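Local coordinates for protein C.Elegans p53 tumor suppressor-like transcription factor (Caenorhabditis elegans, PDB 1T4W) that activates transcription by binding the p53 DNA consensus sequence, promoting stress- and DNA-damage-induced apoptosis and ensuring proper meiotic chromosome segregation, at residues E69-A74 / H169-Q174; A74-R79 / A156-D161; H108-S113 / S118-I123. One frame throughout, in Å; residues are numbered along the deposited sequence.

Contact 1 (E69-A74 / H169-Q174)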
# COMPACT_ATOMS: atom_id res chain seq x y z
N GLU A 69 -4.41 -13.05 -12.54
CA GLU A 69 -3.03 -12.86 -12.10
C GLU A 69 -3.06 -12.57 -10.61
O GLU A 69 -3.29 -11.44 -10.19
CB GLU A 69 -2.38 -11.69 -12.85
CG GLU A 69 -1.00 -11.31 -12.34
CD GLU A 69 -0.31 -10.26 -13.20
OE1 GLU A 69 0.28 -9.31 -12.63
OE2 GLU A 69 -0.34 -10.39 -14.45
N ASN A 70 -2.84 -13.62 -9.81
CA ASN A 70 -2.87 -13.53 -8.36
C ASN A 70 -1.92 -12.54 -7.69
O ASN A 70 -0.94 -12.07 -8.28
CB ASN A 70 -2.69 -14.92 -7.75
CG ASN A 70 -3.88 -15.81 -8.01
OD1 ASN A 70 -3.96 -16.93 -7.52
ND2 ASN A 70 -4.82 -15.30 -8.79
N VAL A 71 -2.23 -12.24 -6.44
CA VAL A 71 -1.48 -11.24 -5.71
C VAL A 71 0.02 -11.47 -5.63
O VAL A 71 0.79 -10.55 -5.90
CB VAL A 71 -2.09 -11.03 -4.29
CG1 VAL A 71 -1.88 -12.27 -3.44
CG2 VAL A 71 -1.46 -9.80 -3.63
N GLU A 72 0.45 -12.69 -5.27
CA GLU A 72 1.88 -12.95 -5.12
C GLU A 72 2.61 -12.66 -6.42
O GLU A 72 3.72 -12.11 -6.42
CB GLU A 72 2.14 -14.38 -4.62
CG GLU A 72 1.71 -14.62 -3.16
CD GLU A 72 2.62 -13.92 -2.13
OE1 GLU A 72 3.85 -13.89 -2.35
OE2 GLU A 72 2.12 -13.44 -1.09
N TYR A 73 1.99 -12.98 -7.55
CA TYR A 73 2.65 -12.66 -8.81
C TYR A 73 2.61 -11.14 -9.07
O TYR A 73 3.63 -10.51 -9.36
CB TYR A 73 1.99 -13.40 -9.99
CG TYR A 73 2.73 -13.24 -11.28
CD1 TYR A 73 2.42 -12.22 -12.17
CD2 TYR A 73 3.81 -14.09 -11.60
CE1 TYR A 73 3.16 -12.03 -13.35
CE2 TYR A 73 4.55 -13.91 -12.76
CZ TYR A 73 4.22 -12.88 -13.63
OH TYR A 73 4.97 -12.69 -14.77
N ALA A 74 1.42 -10.56 -8.98
CA ALA A 74 1.25 -9.14 -9.28
C ALA A 74 2.16 -8.19 -8.52
O ALA A 74 2.75 -7.27 -9.10
CB ALA A 74 -0.21 -8.74 -9.06
N HIS A 169 7.68 -9.75 3.12
CA HIS A 169 6.73 -8.92 2.37
C HIS A 169 5.42 -8.88 3.12
O HIS A 169 5.19 -9.69 4.01
CB HIS A 169 6.50 -9.44 0.93
CG HIS A 169 5.68 -10.70 0.83
ND1 HIS A 169 6.13 -11.92 1.28
CD2 HIS A 169 4.46 -10.92 0.28
CE1 HIS A 169 5.23 -12.85 1.01
NE2 HIS A 169 4.21 -12.27 0.40
N ALA A 170 4.57 -7.92 2.77
CA ALA A 170 3.25 -7.79 3.39
C ALA A 170 2.43 -6.88 2.49
O ALA A 170 2.99 -6.13 1.70
CB ALA A 170 3.37 -7.15 4.79
N TYR A 171 1.12 -6.96 2.60
CA TYR A 171 0.29 -6.10 1.79
C TYR A 171 -1.09 -5.90 2.37
O TYR A 171 -1.51 -6.64 3.27
CB TYR A 171 0.17 -6.66 0.35
CG TYR A 171 -0.33 -8.10 0.29
CD1 TYR A 171 -1.68 -8.40 0.45
CD2 TYR A 171 0.56 -9.16 0.11
CE1 TYR A 171 -2.14 -9.69 0.46
CE2 TYR A 171 0.12 -10.48 0.12
CZ TYR A 171 -1.24 -10.73 0.29
OH TYR A 171 -1.72 -12.01 0.31
N ILE A 172 -1.75 -4.85 1.88
CA ILE A 172 -3.14 -4.57 2.21
C ILE A 172 -3.81 -5.17 0.96
O ILE A 172 -3.65 -4.68 -0.16
CB ILE A 172 -3.42 -3.10 2.30
CG1 ILE A 172 -2.71 -2.54 3.55
CG2 ILE A 172 -4.96 -2.86 2.40
CD1 ILE A 172 -2.79 -1.05 3.70
N LYS A 173 -4.52 -6.26 1.19
CA LYS A 173 -5.16 -7.03 0.13
C LYS A 173 -6.02 -6.22 -0.82
O LYS A 173 -5.99 -6.43 -2.03
CB LYS A 173 -5.95 -8.17 0.79
CG LYS A 173 -6.48 -9.24 -0.15
CD LYS A 173 -7.93 -9.02 -0.39
CE LYS A 173 -8.57 -10.16 -1.20
NZ LYS A 173 -10.03 -9.88 -1.37
N GLN A 174 -6.81 -5.31 -0.29
CA GLN A 174 -7.61 -4.48 -1.17
C GLN A 174 -7.66 -3.05 -0.68
O GLN A 174 -7.98 -2.79 0.48
CB GLN A 174 -9.05 -5.00 -1.33
CG GLN A 174 -9.97 -3.99 -2.04
CD GLN A 174 -11.41 -4.44 -2.06
OE1 GLN A 174 -11.72 -5.42 -2.71
NE2 GLN A 174 -12.30 -3.74 -1.33
O HOH W 1 -0.32 -14.04 -0.32

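Contact 2 (A74-R79 / A156-D161)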
# COMPACT_ATOMS: atom_id res chain seq x y z
N ALA A 74 1.42 -10.56 -8.98
CA ALA A 74 1.25 -9.14 -9.28
C ALA A 74 2.16 -8.19 -8.52
O ALA A 74 2.75 -7.27 -9.10
CB ALA A 74 -0.21 -8.74 -9.06
N ILE A 75 2.32 -8.42 -7.22
CA ILE A 75 3.14 -7.50 -6.43
C ILE A 75 4.61 -7.49 -6.79
O ILE A 75 5.32 -6.56 -6.44
CB ILE A 75 2.97 -7.75 -4.93
CG1 ILE A 75 3.47 -9.15 -4.57
CG2 ILE A 75 1.48 -7.53 -4.54
CD1 ILE A 75 3.35 -9.47 -3.08
N ARG A 76 5.06 -8.53 -7.50
CA ARG A 76 6.46 -8.58 -7.90
C ARG A 76 6.64 -8.40 -9.42
O ARG A 76 7.75 -8.46 -9.94
CB ARG A 76 7.09 -9.90 -7.41
CG ARG A 76 7.15 -10.04 -5.87
CD ARG A 76 7.75 -11.40 -5.45
NE ARG A 76 7.66 -11.56 -3.99
CZ ARG A 76 6.63 -12.14 -3.38
NH1 ARG A 76 5.61 -12.61 -4.10
NH2 ARG A 76 6.57 -12.18 -2.05
N ASN A 77 5.54 -8.17 -10.12
CA ASN A 77 5.55 -7.95 -11.58
C ASN A 77 5.78 -6.46 -11.84
O ASN A 77 4.95 -5.63 -11.47
CB ASN A 77 4.19 -8.39 -12.14
CG ASN A 77 4.01 -8.03 -13.61
OD1 ASN A 77 4.93 -7.62 -14.27
ND2 ASN A 77 2.79 -8.20 -14.11
N PRO A 78 6.89 -6.10 -12.50
CA PRO A 78 7.12 -4.67 -12.75
C PRO A 78 6.09 -3.97 -13.63
O PRO A 78 6.06 -2.75 -13.70
CB PRO A 78 8.53 -4.64 -13.33
CG PRO A 78 8.64 -5.94 -14.04
CD PRO A 78 7.96 -6.92 -13.09
N ARG A 79 5.23 -4.75 -14.28
CA ARG A 79 4.23 -4.16 -15.17
C ARG A 79 2.84 -4.03 -14.55
O ARG A 79 1.89 -3.65 -15.24
CB ARG A 79 4.12 -5.00 -16.45
CG ARG A 79 5.36 -4.95 -17.37
CD ARG A 79 5.33 -6.10 -18.38
NE ARG A 79 5.17 -7.40 -17.71
CZ ARG A 79 6.11 -8.00 -16.98
NH1 ARG A 79 7.30 -7.43 -16.80
NH2 ARG A 79 5.85 -9.17 -16.39
N ALA A 156 1.54 -3.01 -1.43
CA ALA A 156 2.51 -4.03 -1.01
C ALA A 156 3.86 -3.45 -0.61
O ALA A 156 4.33 -2.49 -1.24
CB ALA A 156 2.72 -5.07 -2.15
N VAL A 157 4.46 -4.05 0.42
CA VAL A 157 5.77 -3.65 0.91
C VAL A 157 6.71 -4.86 0.99
O VAL A 157 6.28 -5.98 1.27
CB VAL A 157 5.70 -2.97 2.32
CG1 VAL A 157 5.05 -1.58 2.19
CG2 VAL A 157 4.93 -3.85 3.27
N PHE A 158 7.98 -4.60 0.74
CA PHE A 158 9.01 -5.64 0.71
C PHE A 158 10.20 -5.18 1.53
O PHE A 158 10.63 -4.02 1.42
CB PHE A 158 9.47 -5.87 -0.74
CG PHE A 158 8.36 -6.26 -1.67
CD1 PHE A 158 8.00 -7.59 -1.83
CD2 PHE A 158 7.62 -5.28 -2.33
CE1 PHE A 158 6.89 -7.95 -2.64
CE2 PHE A 158 6.52 -5.62 -3.13
CZ PHE A 158 6.15 -6.96 -3.29
N LEU A 159 10.71 -6.08 2.36
CA LEU A 159 11.89 -5.76 3.13
C LEU A 159 13.03 -6.46 2.40
O LEU A 159 12.99 -7.68 2.23
CB LEU A 159 11.77 -6.29 4.57
CG LEU A 159 12.84 -5.76 5.53
CD1 LEU A 159 12.69 -4.26 5.71
CD2 LEU A 159 12.72 -6.46 6.87
N ASP A 160 14.03 -5.69 1.95
CA ASP A 160 15.18 -6.27 1.23
C ASP A 160 16.45 -6.22 2.06
O ASP A 160 16.66 -5.28 2.84
CB ASP A 160 15.50 -5.50 -0.04
CG ASP A 160 14.46 -5.65 -1.14
OD1 ASP A 160 13.62 -6.58 -1.12
OD2 ASP A 160 14.50 -4.81 -2.04
N ASP A 161 17.33 -7.20 1.86
CA ASP A 161 18.61 -7.20 2.56
C ASP A 161 19.58 -6.32 1.77
O ASP A 161 19.17 -5.67 0.80
CB ASP A 161 19.17 -8.63 2.70
CG ASP A 161 19.55 -9.26 1.37
OD1 ASP A 161 19.60 -8.56 0.33
OD2 ASP A 161 19.78 -10.47 1.37

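Contact 3 (H108-S113 / S118-I123)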
# COMPACT_ATOMS: atom_id res chain seq x y z
N HIS A 108 11.60 7.73 7.69
CA HIS A 108 12.79 7.25 6.99
C HIS A 108 13.11 7.99 5.70
O HIS A 108 12.21 8.49 5.01
CB HIS A 108 12.63 5.76 6.68
CG HIS A 108 12.66 4.89 7.90
ND1 HIS A 108 13.75 4.82 8.73
CD2 HIS A 108 11.73 4.05 8.42
CE1 HIS A 108 13.50 3.97 9.71
NE2 HIS A 108 12.28 3.49 9.54
N GLU A 109 14.39 8.05 5.38
CA GLU A 109 14.83 8.68 4.14
C GLU A 109 14.30 7.75 3.05
O GLU A 109 14.23 6.54 3.25
CB GLU A 109 16.36 8.70 4.07
CG GLU A 109 16.92 8.98 2.69
CD GLU A 109 18.44 8.85 2.63
OE1 GLU A 109 19.07 8.53 3.66
OE2 GLU A 109 19.00 9.06 1.54
N PHE A 110 13.94 8.30 1.89
CA PHE A 110 13.44 7.45 0.80
C PHE A 110 13.87 8.00 -0.55
O PHE A 110 14.28 9.15 -0.65
CB PHE A 110 11.90 7.35 0.84
CG PHE A 110 11.20 8.66 0.60
CD1 PHE A 110 10.90 9.09 -0.70
CD2 PHE A 110 10.84 9.48 1.68
CE1 PHE A 110 10.25 10.32 -0.93
CE2 PHE A 110 10.20 10.71 1.47
CZ PHE A 110 9.90 11.13 0.16
N SER A 111 13.80 7.14 -1.57
CA SER A 111 14.12 7.49 -2.94
C SER A 111 13.01 6.86 -3.78
O SER A 111 12.24 6.04 -3.29
CB SER A 111 15.46 6.90 -3.38
OG SER A 111 15.41 5.48 -3.39
N TYR A 112 12.95 7.23 -5.05
CA TYR A 112 11.93 6.74 -5.95
C TYR A 112 12.52 6.29 -7.28
O TYR A 112 13.55 6.81 -7.73
CB TYR A 112 10.88 7.83 -6.21
CG TYR A 112 9.81 7.42 -7.21
CD1 TYR A 112 9.97 7.68 -8.58
CD2 TYR A 112 8.66 6.74 -6.80
CE1 TYR A 112 9.01 7.26 -9.51
CE2 TYR A 112 7.70 6.32 -7.71
CZ TYR A 112 7.89 6.58 -9.07
OH TYR A 112 6.96 6.17 -9.99
N SER A 113 11.86 5.31 -7.89
CA SER A 113 12.23 4.80 -9.20
C SER A 113 11.04 4.06 -9.78
O SER A 113 10.23 3.48 -9.04
CB SER A 113 13.40 3.84 -9.14
OG SER A 113 13.58 3.27 -10.42
N SER A 118 6.57 1.52 -10.36
CA SER A 118 6.56 2.66 -9.44
C SER A 118 6.85 2.18 -8.00
O SER A 118 6.04 1.50 -7.37
CB SER A 118 5.20 3.37 -9.52
OG SER A 118 5.22 4.60 -8.82
N THR A 119 8.00 2.55 -7.47
CA THR A 119 8.41 2.09 -6.15
C THR A 119 9.10 3.16 -5.32
O THR A 119 10.00 3.84 -5.81
CB THR A 119 9.42 0.91 -6.28
OG1 THR A 119 8.83 -0.15 -7.03
CG2 THR A 119 9.85 0.40 -4.89
N PHE A 120 8.69 3.29 -4.06
CA PHE A 120 9.35 4.21 -3.15
C PHE A 120 10.19 3.29 -2.28
O PHE A 120 9.69 2.29 -1.75
CB PHE A 120 8.36 5.00 -2.29
CG PHE A 120 7.74 6.18 -3.00
CD1 PHE A 120 6.62 6.01 -3.82
CD2 PHE A 120 8.30 7.44 -2.88
CE1 PHE A 120 6.08 7.10 -4.53
CE2 PHE A 120 7.77 8.54 -3.59
CZ PHE A 120 6.66 8.36 -4.41
N THR A 121 11.48 3.59 -2.18
CA THR A 121 12.38 2.80 -1.36
C THR A 121 12.83 3.56 -0.14
O THR A 121 13.48 4.62 -0.23
CB THR A 121 13.63 2.35 -2.14
OG1 THR A 121 13.23 1.54 -3.25
CG2 THR A 121 14.56 1.52 -1.24
N LEU A 122 12.50 3.02 1.03
CA LEU A 122 12.89 3.65 2.27
C LEU A 122 14.27 3.14 2.63
O LEU A 122 14.49 1.93 2.65
CB LEU A 122 11.93 3.28 3.40
CG LEU A 122 10.46 3.58 3.22
CD1 LEU A 122 9.74 3.34 4.56
CD2 LEU A 122 10.27 5.00 2.77
N ILE A 123 15.20 4.05 2.92
CA ILE A 123 16.54 3.65 3.32
C ILE A 123 16.56 3.65 4.83
O ILE A 123 16.33 4.68 5.46
CB ILE A 123 17.63 4.61 2.81
CG1 ILE A 123 17.79 4.48 1.29
CG2 ILE A 123 18.96 4.29 3.47
CD1 ILE A 123 16.65 5.06 0.48
O HOH W 2 16.31 6.77 7.01

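Contact 1 (E69-A74 / H169-Q174)
H169 and E72 join through their polar ends, with Y171 and V71 packed beside them. Starting on H169, CB lies against the backbone O of V157 on the neighbouring strand, and CG packs on NH2 of R76. With CG between the backbone N and the carbonyl carbon (chi1 73°), the imidazole is carried toward helix 71-74. H169 CD2 then has E72 OE2 at 3.7 Å, H169 CE1 faces E72 OE1 at 3.8 Å, and H169 NE2, at the tip, donates to E72 OE2 at 2.8 Å. This His-carboxylate bond is fairly straight (159°), runs close to the imidazole plane and uses the syn lone pair of OE2; the carboxylate and the ring stand 77° apart. In the p53-type DNA-binding domain, the contact lays the short helix 71-74 against strand 166-177 of the larger sheet. E72 OE2 accepts a second bond from water 1, which also bonds Y171 OH and so links helix and strand once more, while E72 OE1 forms a salt bridge with R76. The carboxylate may favour a protonated H169, though the R76 guanidinium beside the ring would oppose this. A leucine in place of H169 would probably leave E72 OE2 without its direct partner on the strand and the carboxylate somewhat freer to turn. Next to the polar pair, V71 CG2 sits over the centre of one Y171 ring face, 4.0 Å from the centroid, in a CH-pi contact; V71 CG1 reaches past the rim to Y171 OH at 3.8 Å.

Contact 2 (A74-R79 / A156-D161)
I75 fits against A156 and F158 with both of its branches. Its CG2 meets A156 CB at 3.6 Å, methyl against methyl, while the rest of the side chain gathers round the outer end of the F158 ring. I75 CB lies at the ring edge, near its plane, 3.7 Å from F158 CZ. With I75 CG1 between the backbone N and the carbonyl carbon (chi1 64°), CD1 comes within 3.8 Å of F158 CZ as well. The backbone O of I75 is also close, 3.3 Å from F158 CZ. R76 adds the stem of its chain: CG is 3.9 Å from F158 CE1, and the same ring carbon lies over one face of the guanidinium, whose plane is turned 69° from the ring, so the two groups do not stack. At the polar end of R76, NE forms a salt bridge with E166, and with E72 as the second acid the guanidinium is fixed beside the ring.

Further out, the backbone itself is pinned. A type I turn from A74 to N77, closed by N77 N donating to A74 O at 3.1 Å, sets I75 and R76 at its two central positions. R61, on strand 57-65, bonds the backbone O of both I75 and N77 through NH2. The chain then bends again in an Asx turn: N77 OD1 accepts from R79 N at 2.9 Å, the donor lying well above the carbonyl plane, while N77 ND2 bonds E69. The contact thus seats the start of the connection leading to the zinc ligands C85 and H88, the latter on helix 86-90, on strand 152-160 of the p53-type beta sandwich; this connection is probably the counterpart of loop L2 in p53.

Contact 3 (H108-S113 / S118-I123)
Y112 and F120 are brought together by different torsions: Y112 CG is anti to the backbone N (chi1 177°), whereas F120 CG is anti to the carbonyl carbon (chi1 -81°). Y112 CD2 thereby comes over the centre of the F120 ring, 3.5 Å from F120 CE1, in an edge-to-face pair with planes 57° apart. F110 CD1 approaches the edge of the same ring, 3.8 Å from F120 CD2, and F110 CB packs on L122 CD2 at 3.5 Å. At the far end of Y112, OH shares a 2.6 Å hydrogen bond with S118 OG, near the phenol plane; S118 OG also bonds S99.

Backbone bonds zip this antiparallel hairpin at the hydrogen-bonded pairs S111 with T121 and S113 with T119. I123 N donates to E109 O at 2.7 Å, and water 2 bridges E109 N (2.8 Å) and I123 O (2.6 Å), taking the place of a direct bond there. One face carries the hydroxyls of S111, S113 (to E115 N), T119 (to G117 O) and T121 together with E109 and I123, and is on the whole more exposed; the aromatic and leucine face buries F120 and L122 against strands 101-104 and 130-137 of the other sheet.

How the contacts relate
All three contacts reach the same mixed seven-stranded sheet of the DNA-binding domain. Contacts 1 and 2 share A74 and lie about 9 Å apart between centres: the segment from helix 71-74 into the following loop spans neighbouring strands 166-177 and 152-160, which pair directly through A170 and V157. Contact 3 is the hairpin at the sheet edge, about 13 Å from contact 2 and about 19 Å from contact 1 between centres, touching neither; strand 57-65 stands between it and strand 152-160. Along the chain, contact 1 encloses contact 2, which encloses contact 3. The chain between the segments of contacts 1 and 2 holds all four zinc ligands, consistent with these two contacts tying the metal-bearing connections back to one sheet.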